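PDB 6UBC: Glyco_hydro_cc domain-containing protein, which binds oligosaccharides, probably of the beta-1,3-glucan type, and belongs to subgroup VII of glycoside hydrolase family 128. Local coordinates for residues 297-302 with 332-337; 353-358 with 364-369; 371-376 with 386-391. One frame throughout, in Å; residues are numbered along the deposited sequence.

Contact 1 (297-302 with 332-337)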
ATOM      1  N   THR A 297     -14.996 -12.052   4.003  1.00 27.65           N
ATOM      2  CA  THR A 297     -15.201 -11.159   2.831  1.00 27.72           C
ATOM      3  C   THR A 297     -13.976 -11.075   1.915  1.00 24.92           C
ATOM      4  O   THR A 297     -14.162 -11.064   0.724  1.00 24.60           O
ATOM      5  CB  THR A 297     -15.669  -9.794   3.343  1.00 30.69           C
ATOM      6  OG1 THR A 297     -16.836 -10.011   4.123  1.00 31.96           O
ATOM      7  CG2 THR A 297     -16.025  -8.798   2.268  1.00 31.33           C
ATOM      8  N   ILE A 298     -12.745 -11.088   2.473  1.00 25.44           N
ATOM      9  CA  ILE A 298     -11.484 -11.066   1.697  1.00 24.48           C
ATOM     10  C   ILE A 298     -11.011 -12.504   1.416  1.00 25.27           C
ATOM     11  O   ILE A 298     -10.826 -12.861   0.204  1.00 26.74           O
ATOM     12  CB  ILE A 298     -10.428 -10.238   2.455  1.00 25.10           C
ATOM     13  CG1 ILE A 298     -10.773  -8.742   2.424  1.00 24.56           C
ATOM     14  CG2 ILE A 298      -9.068 -10.484   1.827  1.00 23.31           C
ATOM     15  CD1 ILE A 298      -9.905  -7.889   3.363  1.00 24.32           C
ATOM     16  N   ALA A 299     -10.823 -13.302   2.452  1.00 27.23           N
ATOM     17  CA  ALA A 299     -10.257 -14.682   2.350  1.00 29.10           C
ATOM     18  C   ALA A 299     -10.928 -15.558   1.287  1.00 29.56           C
ATOM     19  O   ALA A 299     -10.219 -16.300   0.595  1.00 28.27           O
ATOM     20  CB  ALA A 299     -10.286 -15.340   3.681  1.00 29.97           C
ATOM     21  N   PRO A 300     -12.268 -15.552   1.094  1.00 29.32           N
ATOM     22  CA  PRO A 300     -12.864 -16.446   0.100  1.00 31.96           C
ATOM     23  C   PRO A 300     -12.240 -16.332  -1.299  1.00 32.56           C
ATOM     24  O   PRO A 300     -12.255 -17.310  -2.048  1.00 30.53           O
ATOM     25  CB  PRO A 300     -14.348 -16.032   0.119  1.00 32.62           C
ATOM     26  CG  PRO A 300     -14.580 -15.522   1.518  1.00 33.90           C
ATOM     27  CD  PRO A 300     -13.292 -14.765   1.802  1.00 30.21           C
ATOM     28  N   TRP A 301     -11.722 -15.151  -1.680  1.00 28.43           N
ATOM     29  CA  TRP A 301     -11.160 -14.942  -3.031  1.00 29.65           C
ATOM     30  C   TRP A 301      -9.865 -15.722  -3.205  1.00 28.90           C
ATOM     31  O   TRP A 301      -9.481 -15.989  -4.368  1.00 31.31           O
ATOM     32  CB  TRP A 301     -10.971 -13.459  -3.307  1.00 29.79           C
ATOM     33  CG  TRP A 301     -12.267 -12.745  -3.520  1.00 29.62           C
ATOM     34  CD1 TRP A 301     -12.834 -11.799  -2.719  1.00 31.73           C
ATOM     35  CD2 TRP A 301     -13.141 -12.901  -4.641  1.00 31.55           C
ATOM     36  NE1 TRP A 301     -14.022 -11.382  -3.247  1.00 32.71           N
ATOM     37  CE2 TRP A 301     -14.224 -12.017  -4.438  1.00 34.37           C
ATOM     38  CE3 TRP A 301     -13.123 -13.715  -5.778  1.00 35.00           C
ATOM     39  CZ2 TRP A 301     -15.299 -11.954  -5.314  1.00 35.28           C
ATOM     40  CZ3 TRP A 301     -14.155 -13.620  -6.678  1.00 34.52           C
ATOM     41  CH2 TRP A 301     -15.211 -12.733  -6.454  1.00 36.87           C
ATOM     42  N   LYS A 302      -9.178 -16.077  -2.133  1.00 30.87           N
ATOM     43  CA  LYS A 302      -7.906 -16.810  -2.257  1.00 37.02           C
ATOM     44  C   LYS A 302      -8.161 -18.107  -3.074  1.00 38.52           C
ATOM     45  O   LYS A 302      -7.317 -18.439  -3.932  1.00 36.75           O
ATOM     46  CB  LYS A 302      -7.385 -17.139  -0.868  1.00 42.43           C
ATOM     47  CG  LYS A 302      -6.189 -18.068  -0.868  1.00 47.38           C
ATOM     48  CD  LYS A 302      -4.930 -17.452  -0.371  1.00 48.98           C
ATOM     49  CE  LYS A 302      -3.875 -18.505  -0.095  1.00 54.60           C
ATOM     50  NZ  LYS A 302      -2.537 -18.114  -0.610  1.00 55.96           N
ATOM     51  N   ILE A 332      -7.227 -14.588  12.682  1.00 26.08           N
ATOM     52  CA  ILE A 332      -7.691 -14.954  11.312  1.00 25.81           C
ATOM     53  C   ILE A 332      -7.454 -16.437  11.060  1.00 27.66           C
ATOM     54  O   ILE A 332      -6.496 -17.003  11.558  1.00 26.77           O
ATOM     55  CB  ILE A 332      -7.082 -14.101  10.186  1.00 26.39           C
ATOM     56  CG1 ILE A 332      -5.542 -14.162  10.164  1.00 26.94           C
ATOM     57  CG2 ILE A 332      -7.557 -12.692  10.357  1.00 26.31           C
ATOM     58  CD1 ILE A 332      -4.932 -13.196   9.211  1.00 27.40           C
ATOM     59  N   SER A 333      -8.336 -17.027  10.238  1.00 26.55           N
ATOM     60  CA  SER A 333      -8.233 -18.453   9.857  1.00 26.90           C
ATOM     61  C   SER A 333      -7.466 -18.585   8.560  1.00 26.45           C
ATOM     62  O   SER A 333      -6.880 -19.656   8.327  1.00 26.71           O
ATOM     63  CB  SER A 333      -9.599 -19.113   9.855  1.00 25.75           C
ATOM     64  OG  SER A 333     -10.002 -19.310  11.229  1.00 24.80           O
ATOM     65  N   THR A 334      -7.565 -17.620   7.669  1.00 26.71           N
ATOM     66  CA  THR A 334      -6.824 -17.624   6.369  1.00 27.39           C
ATOM     67  C   THR A 334      -5.784 -16.519   6.416  1.00 27.02           C
ATOM     68  O   THR A 334      -6.202 -15.338   6.606  1.00 24.53           O
ATOM     69  CB  THR A 334      -7.759 -17.413   5.177  1.00 31.35           C
ATOM     70  OG1 THR A 334      -8.620 -18.555   5.173  1.00 30.50           O
ATOM     71  CG2 THR A 334      -7.022 -17.240   3.865  1.00 31.26           C
ATOM     72  N   SER A 335      -4.497 -16.844   6.335  1.00 26.93           N
ATOM     73  CA  SER A 335      -3.448 -15.804   6.516  1.00 27.91           C
ATOM     74  C   SER A 335      -3.314 -15.013   5.210  1.00 26.35           C
ATOM     75  O   SER A 335      -3.901 -15.390   4.157  1.00 26.11           O
ATOM     76  CB  SER A 335      -2.102 -16.288   7.049  1.00 30.71           C
ATOM     77  OG  SER A 335      -1.313 -15.131   7.534  1.00 30.27           O
ATOM     78  N   TRP A 336      -2.523 -13.964   5.262  1.00 24.80           N
ATOM     79  CA  TRP A 336      -2.214 -13.194   4.053  1.00 23.79           C
ATOM     80  C   TRP A 336      -1.024 -13.833   3.327  1.00 24.76           C
ATOM     81  O   TRP A 336      -0.248 -14.604   3.981  1.00 25.04           O
ATOM     82  CB  TRP A 336      -1.955 -11.743   4.398  1.00 23.59           C
ATOM     83  CG  TRP A 336      -0.820 -11.504   5.353  1.00 22.95           C
ATOM     84  CD1 TRP A 336       0.481 -11.310   5.004  1.00 24.13           C
ATOM     85  CD2 TRP A 336      -0.907 -11.269   6.755  1.00 22.91           C
ATOM     86  NE1 TRP A 336       1.209 -11.009   6.100  1.00 22.78           N
ATOM     87  CE2 TRP A 336       0.380 -10.942   7.193  1.00 23.43           C
ATOM     88  CE3 TRP A 336      -1.940 -11.266   7.680  1.00 22.57           C
ATOM     89  CZ2 TRP A 336       0.655 -10.684   8.522  1.00 23.18           C
ATOM     90  CZ3 TRP A 336      -1.657 -11.016   9.005  1.00 23.02           C
ATOM     91  CH2 TRP A 336      -0.365 -10.753   9.418  1.00 22.95           C
ATOM     92  N   ASP A 337      -0.863 -13.460   2.057  1.00 23.91           N
ATOM     93  CA  ASP A 337       0.310 -13.878   1.244  1.00 26.32           C
ATOM     94  C   ASP A 337       1.439 -12.857   1.388  1.00 24.28           C
ATOM     95  O   ASP A 337       2.606 -13.244   1.384  1.00 25.67           O
ATOM     96  CB  ASP A 337      -0.114 -14.040  -0.205  1.00 25.58           C
ATOM     97  CG  ASP A 337      -1.184 -15.058  -0.398  1.00 29.59           C
ATOM     98  OD1 ASP A 337      -0.955 -16.158   0.020  1.00 28.33           O
ATOM     99  OD2 ASP A 337      -2.212 -14.746  -0.983  1.00 29.44           O
TER
HETATM  100  O   HOH W   1      -2.990 -16.524  -3.040  1.00 43.87           O

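Contact 2 (353-358 with 364-369)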
ATOM      1  N   THR A 353      14.265  -0.042   9.336  1.00 24.99           N
ATOM      2  CA  THR A 353      13.610  -0.466  10.578  1.00 27.22           C
ATOM      3  C   THR A 353      12.241  -1.093  10.267  1.00 26.25           C
ATOM      4  O   THR A 353      11.901  -2.153  10.793  1.00 26.18           O
ATOM      5  CB  THR A 353      13.482   0.735  11.510  1.00 28.89           C
ATOM      6  OG1 THR A 353      14.796   1.152  11.844  1.00 35.92           O
ATOM      7  CG2 THR A 353      12.701   0.421  12.757  1.00 32.23           C
ATOM      8  N   ASP A 354      11.442  -0.441   9.432  1.00 24.70           N
ATOM      9  CA  ASP A 354      10.080  -0.964   9.127  1.00 22.73           C
ATOM     10  C   ASP A 354      10.182  -2.315   8.415  1.00 23.27           C
ATOM     11  O   ASP A 354       9.463  -3.269   8.808  1.00 24.20           O
ATOM     12  CB  ASP A 354       9.256   0.013   8.287  1.00 22.49           C
ATOM     13  CG  ASP A 354       8.756   1.274   8.986  1.00 24.12           C
ATOM     14  OD1 ASP A 354       8.842   1.378  10.246  1.00 23.59           O
ATOM     15  OD2 ASP A 354       8.253   2.164   8.253  1.00 24.85           O
ATOM     16  N   ILE A 355      11.017  -2.387   7.361  1.00 23.53           N
ATOM     17  CA  ILE A 355      11.102  -3.624   6.544  1.00 24.25           C
ATOM     18  C   ILE A 355      11.637  -4.754   7.421  1.00 25.13           C
ATOM     19  O   ILE A 355      11.048  -5.861   7.453  1.00 23.88           O
ATOM     20  CB  ILE A 355      11.926  -3.433   5.277  1.00 24.61           C
ATOM     21  CG1 ILE A 355      11.351  -2.356   4.370  1.00 24.29           C
ATOM     22  CG2 ILE A 355      12.048  -4.793   4.596  1.00 24.37           C
ATOM     23  CD1 ILE A 355      12.307  -2.011   3.302  1.00 25.82           C
ATOM     24  N   ASP A 356      12.668  -4.455   8.205  1.00 26.40           N
ATOM     25  CA  ASP A 356      13.225  -5.462   9.144  1.00 26.14           C
ATOM     26  C   ASP A 356      12.140  -5.971  10.085  1.00 26.09           C
ATOM     27  O   ASP A 356      12.035  -7.207  10.307  1.00 27.39           O
ATOM     28  CB  ASP A 356      14.398  -4.914   9.939  1.00 26.20           C
ATOM     29  CG  ASP A 356      15.670  -4.667   9.162  1.00 28.88           C
ATOM     30  OD1 ASP A 356      15.783  -5.079   8.018  1.00 29.32           O
ATOM     31  OD2 ASP A 356      16.522  -4.042   9.724  1.00 31.36           O
ATOM     32  N   TYR A 357      11.380  -5.082  10.737  1.00 27.10           N
ATOM     33  CA  TYR A 357      10.401  -5.517  11.740  1.00 25.08           C
ATOM     34  C   TYR A 357       9.429  -6.505  11.084  1.00 25.56           C
ATOM     35  O   TYR A 357       9.145  -7.627  11.642  1.00 25.69           O
ATOM     36  CB  TYR A 357       9.686  -4.340  12.410  1.00 26.86           C
ATOM     37  CG  TYR A 357       8.575  -4.852  13.277  1.00 26.27           C
ATOM     38  CD1 TYR A 357       8.821  -5.445  14.499  1.00 27.06           C
ATOM     39  CD2 TYR A 357       7.284  -4.935  12.787  1.00 26.38           C
ATOM     40  CE1 TYR A 357       7.815  -6.026  15.243  1.00 27.50           C
ATOM     41  CE2 TYR A 357       6.277  -5.537  13.514  1.00 27.05           C
ATOM     42  CZ  TYR A 357       6.538  -6.081  14.761  1.00 28.70           C
ATOM     43  OH  TYR A 357       5.544  -6.705  15.458  1.00 29.65           O
ATOM     44  N   TYR A 358       8.867  -6.125   9.935  1.00 24.74           N
ATOM     45  CA  TYR A 358       7.786  -6.904   9.310  1.00 23.54           C
ATOM     46  C   TYR A 358       8.319  -8.198   8.699  1.00 24.69           C
ATOM     47  O   TYR A 358       7.549  -9.211   8.759  1.00 24.43           O
ATOM     48  CB  TYR A 358       6.954  -6.047   8.354  1.00 24.15           C
ATOM     49  CG  TYR A 358       6.042  -5.134   9.139  1.00 21.40           C
ATOM     50  CD1 TYR A 358       4.891  -5.625   9.742  1.00 24.68           C
ATOM     51  CD2 TYR A 358       6.369  -3.820   9.376  1.00 24.30           C
ATOM     52  CE1 TYR A 358       4.038  -4.816  10.472  1.00 23.87           C
ATOM     53  CE2 TYR A 358       5.525  -2.971  10.085  1.00 24.76           C
ATOM     54  CZ  TYR A 358       4.353  -3.468  10.638  1.00 25.02           C
ATOM     55  OH  TYR A 358       3.520  -2.673  11.375  1.00 23.45           O
ATOM     56  N   LYS A 364       7.233 -13.152   5.311  1.00 27.59           N
ATOM     57  CA  LYS A 364       6.542 -13.089   4.010  1.00 25.77           C
ATOM     58  C   LYS A 364       6.988 -11.866   3.197  1.00 25.36           C
ATOM     59  O   LYS A 364       7.478 -10.838   3.704  1.00 25.82           O
ATOM     60  CB  LYS A 364       5.022 -13.066   4.211  1.00 25.93           C
ATOM     61  CG  LYS A 364       4.500 -14.342   4.838  1.00 29.91           C
ATOM     62  CD  LYS A 364       3.060 -14.343   5.063  1.00 29.40           C
ATOM     63  CE  LYS A 364       2.647 -15.606   5.747  1.00 33.16           C
ATOM     64  NZ  LYS A 364       1.210 -15.584   6.110  1.00 35.68           N
ATOM     65  N   PRO A 365       6.861 -11.981   1.873  1.00 26.40           N
ATOM     66  CA  PRO A 365       7.158 -10.886   0.982  1.00 27.00           C
ATOM     67  C   PRO A 365       6.333  -9.663   1.363  1.00 23.98           C
ATOM     68  O   PRO A 365       5.215  -9.822   1.852  1.00 25.33           O
ATOM     69  CB  PRO A 365       6.787 -11.375  -0.433  1.00 28.08           C
ATOM     70  CG  PRO A 365       6.673 -12.876  -0.311  1.00 29.42           C
ATOM     71  CD  PRO A 365       6.453 -13.211   1.155  1.00 29.42           C
ATOM     72  N   ILE A 366       6.877  -8.495   1.046  1.00 24.87           N
ATOM     73  CA  ILE A 366       6.308  -7.189   1.475  1.00 23.37           C
ATOM     74  C   ILE A 366       5.836  -6.383   0.270  1.00 23.28           C
ATOM     75  O   ILE A 366       6.544  -6.333  -0.762  1.00 24.16           O
ATOM     76  CB  ILE A 366       7.335  -6.428   2.306  1.00 24.18           C
ATOM     77  CG1 ILE A 366       7.374  -7.035   3.710  1.00 24.84           C
ATOM     78  CG2 ILE A 366       7.078  -4.917   2.345  1.00 24.99           C
ATOM     79  CD1 ILE A 366       8.606  -6.681   4.488  1.00 25.68           C
ATOM     80  N   TRP A 367       4.718  -5.701   0.438  1.00 21.04           N
ATOM     81  CA  TRP A 367       4.306  -4.610  -0.450  1.00 20.31           C
ATOM     82  C   TRP A 367       4.282  -3.347   0.390  1.00 21.94           C
ATOM     83  O   TRP A 367       3.670  -3.342   1.471  1.00 23.90           O
ATOM     84  CB  TRP A 367       2.937  -4.860  -1.096  1.00 21.40           C
ATOM     85  CG  TRP A 367       2.913  -5.721  -2.309  1.00 20.91           C
ATOM     86  CD1 TRP A 367       3.817  -6.650  -2.728  1.00 22.69           C
ATOM     87  CD2 TRP A 367       1.893  -5.662  -3.303  1.00 22.30           C
ATOM     88  NE1 TRP A 367       3.419  -7.215  -3.886  1.00 22.59           N
ATOM     89  CE2 TRP A 367       2.239  -6.626  -4.282  1.00 22.99           C
ATOM     90  CE3 TRP A 367       0.727  -4.909  -3.452  1.00 21.30           C
ATOM     91  CZ2 TRP A 367       1.407  -6.902  -5.366  1.00 24.54           C
ATOM     92  CZ3 TRP A 367      -0.076  -5.132  -4.557  1.00 23.52           C
ATOM     93  CH2 TRP A 367       0.277  -6.120  -5.516  1.00 23.62           C
ATOM     94  N   VAL A 368       4.970  -2.327  -0.057  1.00 21.44           N
ATOM     95  CA  VAL A 368       4.865  -0.976   0.570  1.00 21.70           C
ATOM     96  C   VAL A 368       3.748  -0.275  -0.192  1.00 21.23           C
ATOM     97  O   VAL A 368       4.020   0.358  -1.236  1.00 23.77           O
ATOM     98  CB  VAL A 368       6.196  -0.211   0.574  1.00 22.73           C
ATOM     99  CG1 VAL A 368       6.087   1.134   1.287  1.00 22.16           C
ATOM    100  CG2 VAL A 368       7.282  -1.000   1.280  1.00 23.83           C
ATOM    101  N   THR A 369       2.546  -0.251   0.357  1.00 21.40           N
ATOM    102  CA  THR A 369       1.387   0.250  -0.428  1.00 22.49           C
ATOM    103  C   THR A 369       1.324   1.791  -0.333  1.00 22.43           C
ATOM    104  O   THR A 369       0.645   2.379  -1.160  1.00 21.37           O
ATOM    105  CB  THR A 369       0.063  -0.401  -0.039  1.00 21.00           C
ATOM    106  OG1 THR A 369      -0.181  -0.069   1.331  1.00 21.75           O
ATOM    107  CG2 THR A 369       0.077  -1.905  -0.307  1.00 22.25           C
TER
HETATM  108  O   HOH W   2       6.532 -10.285   6.175  1.00 26.01           O

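Contact 3 (371-376 with 386-391)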
ATOM      1  N   PHE A 371       4.232   5.025   0.683  1.00 22.90           N
ATOM      2  CA  PHE A 371       5.366   5.655   1.384  1.00 22.48           C
ATOM      3  C   PHE A 371       5.350   7.155   1.197  1.00 22.29           C
ATOM      4  O   PHE A 371       4.800   7.645   0.213  1.00 23.24           O
ATOM      5  CB  PHE A 371       6.708   5.127   0.916  1.00 23.03           C
ATOM      6  CG  PHE A 371       7.154   5.467  -0.475  1.00 23.52           C
ATOM      7  CD1 PHE A 371       7.826   6.654  -0.724  1.00 23.89           C
ATOM      8  CD2 PHE A 371       6.884   4.612  -1.530  1.00 22.06           C
ATOM      9  CE1 PHE A 371       8.205   6.971  -2.021  1.00 25.25           C
ATOM     10  CE2 PHE A 371       7.214   4.953  -2.827  1.00 22.83           C
ATOM     11  CZ  PHE A 371       7.894   6.124  -3.054  1.00 23.73           C
ATOM     12  N   ALA A 372       5.892   7.834   2.193  1.00 22.44           N
ATOM     13  CA  ALA A 372       6.000   9.303   2.219  1.00 23.82           C
ATOM     14  C   ALA A 372       7.164   9.739   3.070  1.00 22.14           C
ATOM     15  O   ALA A 372       7.469   9.056   4.036  1.00 24.24           O
ATOM     16  CB  ALA A 372       4.713   9.927   2.662  1.00 23.89           C
ATOM     17  N   CYS A 373       7.746  10.900   2.737  1.00 22.93           N
ATOM     18  CA  CYS A 373       8.796  11.552   3.551  1.00 23.55           C
ATOM     19  C   CYS A 373       8.107  12.212   4.746  1.00 24.49           C
ATOM     20  O   CYS A 373       7.425  13.253   4.564  1.00 25.04           O
ATOM     21  CB  CYS A 373       9.571  12.562   2.735  1.00 25.99           C
ATOM     22  SG  CYS A 373      11.112  13.111   3.523  1.00 26.97           S
ATOM     23  N   VAL A 374       8.311  11.675   5.928  1.00 24.92           N
ATOM     24  CA  VAL A 374       7.740  12.183   7.198  1.00 22.70           C
ATOM     25  C   VAL A 374       8.801  12.011   8.275  1.00 25.13           C
ATOM     26  O   VAL A 374       9.308  10.897   8.444  1.00 22.93           O
ATOM     27  CB  VAL A 374       6.457  11.447   7.589  1.00 23.08           C
ATOM     28  CG1 VAL A 374       5.888  11.923   8.897  1.00 24.77           C
ATOM     29  CG2 VAL A 374       5.397  11.472   6.514  1.00 23.30           C
ATOM     30  N   ASP A 375       9.025  13.043   9.074  1.00 25.37           N
ATOM     31  CA  ASP A 375       9.858  12.916  10.298  1.00 28.01           C
ATOM     32  C   ASP A 375       8.971  12.408  11.426  1.00 28.13           C
ATOM     33  O   ASP A 375       8.154  13.175  11.955  1.00 29.10           O
ATOM     34  CB  ASP A 375      10.556  14.244  10.564  1.00 29.13           C
ATOM     35  CG  ASP A 375      11.402  14.156  11.809  1.00 32.30           C
ATOM     36  OD1 ASP A 375      11.447  13.080  12.412  1.00 33.25           O
ATOM     37  OD2 ASP A 375      11.965  15.185  12.158  1.00 35.21           O
ATOM     38  N   ASP A 376       9.098  11.145  11.759  1.00 27.57           N
ATOM     39  CA  ASP A 376       8.255  10.557  12.820  1.00 30.02           C
ATOM     40  C   ASP A 376       9.080  10.367  14.092  1.00 31.08           C
ATOM     41  O   ASP A 376       8.621   9.631  14.929  1.00 29.43           O
ATOM     42  CB  ASP A 376       7.603   9.249  12.383  1.00 29.36           C
ATOM     43  CG  ASP A 376       8.606   8.126  12.247  1.00 33.80           C
ATOM     44  OD1 ASP A 376       9.793   8.449  12.042  1.00 31.80           O
ATOM     45  OD2 ASP A 376       8.186   6.956  12.353  1.00 31.47           O
ATOM     46  N   GLN A 386      11.842  20.593  -0.479  1.00 25.98           N
ATOM     47  CA  GLN A 386      11.792  19.877  -1.782  1.00 27.92           C
ATOM     48  C   GLN A 386      13.098  19.096  -2.006  1.00 28.33           C
ATOM     49  O   GLN A 386      13.023  17.976  -2.533  1.00 25.74           O
ATOM     50  CB  GLN A 386      11.564  20.840  -2.953  1.00 28.69           C
ATOM     51  CG  GLN A 386      11.386  20.135  -4.292  1.00 27.07           C
ATOM     52  CD  GLN A 386      10.154  19.263  -4.297  1.00 25.28           C
ATOM     53  OE1 GLN A 386       9.062  19.748  -4.010  1.00 28.61           O
ATOM     54  NE2 GLN A 386      10.313  17.970  -4.595  1.00 23.18           N
ATOM     55  N   SER A 387      14.243  19.707  -1.681  1.00 28.62           N
ATOM     56  CA  SER A 387      15.567  19.089  -1.897  1.00 29.55           C
ATOM     57  C   SER A 387      15.676  17.795  -1.071  1.00 27.79           C
ATOM     58  O   SER A 387      16.005  16.686  -1.585  1.00 29.07           O
ATOM     59  CB  SER A 387      16.609  20.086  -1.522  1.00 34.15           C
ATOM     60  OG  SER A 387      17.811  19.486  -1.869  1.00 40.71           O
ATOM     61  N   GLU A 388      15.265  17.856   0.188  1.00 28.08           N
ATOM     62  CA  GLU A 388      15.280  16.643   1.040  1.00 27.96           C
ATOM     63  C   GLU A 388      14.286  15.633   0.481  1.00 25.45           C
ATOM     64  O   GLU A 388      14.609  14.420   0.531  1.00 26.35           O
ATOM     65  CB  GLU A 388      14.854  17.057   2.465  1.00 31.61           C
ATOM     66  CG  GLU A 388      14.725  15.932   3.479  1.00 37.74           C
ATOM     67  CD  GLU A 388      14.058  16.309   4.824  1.00 44.59           C
ATOM     68  OE1 GLU A 388      13.525  17.454   4.923  1.00 51.24           O
ATOM     69  OE2 GLU A 388      14.058  15.461   5.786  1.00 44.14           O
ATOM     70  N   ILE A 389      13.093  16.077   0.028  1.00 23.90           N
ATOM     71  CA  ILE A 389      12.087  15.164  -0.588  1.00 23.21           C
ATOM     72  C   ILE A 389      12.674  14.432  -1.781  1.00 23.19           C
ATOM     73  O   ILE A 389      12.466  13.244  -1.873  1.00 24.43           O
ATOM     74  CB  ILE A 389      10.792  15.921  -0.944  1.00 23.68           C
ATOM     75  CG1 ILE A 389      10.022  16.183   0.354  1.00 25.02           C
ATOM     76  CG2 ILE A 389       9.952  15.208  -1.969  1.00 24.71           C
ATOM     77  CD1 ILE A 389       8.954  17.268   0.265  1.00 24.92           C
ATOM     78  N   ASN A 390      13.319  15.153  -2.680  1.00 23.99           N
ATOM     79  CA  ASN A 390      13.912  14.549  -3.895  1.00 23.70           C
ATOM     80  C   ASN A 390      14.918  13.461  -3.491  1.00 25.06           C
ATOM     81  O   ASN A 390      14.897  12.374  -4.079  1.00 27.32           O
ATOM     82  CB  ASN A 390      14.570  15.584  -4.794  1.00 23.84           C
ATOM     83  CG  ASN A 390      13.598  16.517  -5.450  1.00 24.59           C
ATOM     84  OD1 ASN A 390      12.401  16.211  -5.611  1.00 27.23           O
ATOM     85  ND2 ASN A 390      14.101  17.674  -5.811  1.00 23.66           N
ATOM     86  N   THR A 391      15.792  13.765  -2.534  1.00 25.56           N
ATOM     87  CA  THR A 391      16.826  12.816  -2.053  1.00 27.65           C
ATOM     88  C   THR A 391      16.175  11.556  -1.485  1.00 27.85           C
ATOM     89  O   THR A 391      16.590  10.409  -1.835  1.00 27.71           O
ATOM     90  CB  THR A 391      17.760  13.446  -1.031  1.00 28.69           C
ATOM     91  OG1 THR A 391      18.354  14.583  -1.658  1.00 28.69           O
ATOM     92  CG2 THR A 391      18.761  12.434  -0.554  1.00 29.88           C
TER

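Contact 1 (297-302 with 332-337)
The flat carboxylate of Asp337 receives the ammonium group of Lys302 at OD1, on the syn lone pair, the side that faces its other oxygen. On the neighbouring Trp336 ring, Ser335 OG lies over one face near the rim, Lys364 makes a cation-pi contact and Tyr362 meets the ring edge-to-face. This is a corner of the (beta/alpha)8 barrel expected of a family 128 protein: segment 297-302 is tied to the loop that leads from helix 324-331 into strand 339-345.

The salt bridge is short, with Lys302 NZ 2.6 Å from Asp337 OD1, while OD2 of the same aspartate stays 3.4 Å from NZ. The lysine reaches it with CG anti to the backbone N (chi1 171°), and then bends at chi2 and chi4 to bring NZ round to the acid, which approaches from the opposite direction. Asp337 is steadied independently, because OD2 also takes a hydrogen bond from the backbone N of Leu308 on strand 307-309; together these partners should favour the ionised carboxylate.

Apolar packing supplies the other half of the contact. Ala299 points its methyl at Thr334, and its CB lies 3.6 Å from Thr334 CB, with both the OG1 and the CG2 branch of the threonine close by. The loop backbone is held against the same helix: Asp295 accepts from the N atoms of Ser333 and Thr334 with its two oxygens, and Trp294 NE1 donates to Thr334 O.

One ordered water completes the charged end, accepting from Lys302 NZ at 2.9 Å and donating to Asp337 OD2 at 2.8 Å, so that the two side chains are joined both directly and through solvent.

Contact 2 (353-358 with 364-369)
A buried, purely apolar side-chain contact, supplemented by one bridging water, joins Ile355 and Tyr358 of helix 348-362 to Ile366 at the start of strand 366-375. The short connection between them shows how a helix is laid back over the strand that follows it.

Ile366 does the touching with the tip of its long branch. Its CG1 stands anti to the carbonyl carbon (chi1 -77°) and the chain runs on extended, which carries CD1 outward from the strand to the helix. There CD1 lies 3.9 Å from Ile355 CG2, the two isoleucines crossing obliquely. The same methyl rests 4.3 Å from Tyr358 CB, one helical turn further on, and thus bears on two successive turns of the helix surface. The packing is continued by Val406 of strand 406-411, which touches Ile355, and by Leu341 of strand 339-345, which touches Tyr358.

Tyr358 starts toward the strand at CB, but its ring then leads away from it. Tyr357 brings its edge over the centre of one face of that ring, with Tyr357 CD2 3.6 Å above the plane of the Tyr358 ring. Tyr358 OH is hydrogen-bonded to Gln316 O, which tethers the far end of the side chain; the ring's turn is more plausibly limited by Tyr357 against its face.

Nearer the intervening turn, a water bridges the two backbones: it donates to Tyr358 O at 3.0 Å and to Lys364 O at 2.7 Å. Strands 339-345 and 366-375 are parallel neighbours with helix 348-362 between them in sequence, and helix-on-strand packing of this kind is typical of the beta-alpha-beta crossover, the repeating element of a (beta/alpha)8 barrel.

Contact 3 (371-376 with 386-391)
Cys373 and Ile389 form the buried, apolar side of this contact, where the end of strand 366-375 meets the first turns of helix 386-402. Cys373 CB lies 4.4 Å from Ile389 CG1. The cysteine points toward the helix and holds SG anti to the backbone N (chi1 -166°), where it is bonded to Cys383 in a disulfide. Phe392 of the same helix and Trp421 extend the packing around it.

The other side is polar and partly open to solvent. The extended chain of Glu388 brings OE2 to within 4.4 Å of Cys373 SG, a distance of mere proximity. Asp375 also lies here, its OD2 6.7 Å from Glu388 OE2, so the two acids may weakly disfavour each other's ionisation.

Within the helix, Gln386 NE2 donates to Asn390 OD1 at 2.9 Å, arriving 45° out of the carbonyl plane of the asparagine although almost within the glutamine's own amide plane. These amides also bond to helix 431-441, through Ser432, Thr435 and Glu431.

No hydrogen bond or salt bridge crosses from strand to helix. The join therefore rests on modest apolar contact, while the covalent Cys373-Cys383 link ties the chain just after strand 381-382, three residues before the helix begins, to strand 366-375, and probably limits how far the start of the helix can move.

Overall arrangement
Along the chain the three contacts follow one another without overlap, and together they span the barrel from one side to the other. Contacts 1 and 3 lie on opposite sides of the chain's centre, their own centres about 34 Å apart, and contact 2 sits between them, about 19 Å from each. Contacts 1 and 2 touch where Lys364 NZ probably hydrogen-bonds to Trp336 O. Contacts 2 and 3 share strand 366-375, whose beginning packs on the helix before it and whose end packs on the helix after it. A single barrel strand thus packs against the helices before and after it in the chain, illustrating how local beta-alpha packing builds a closed fold.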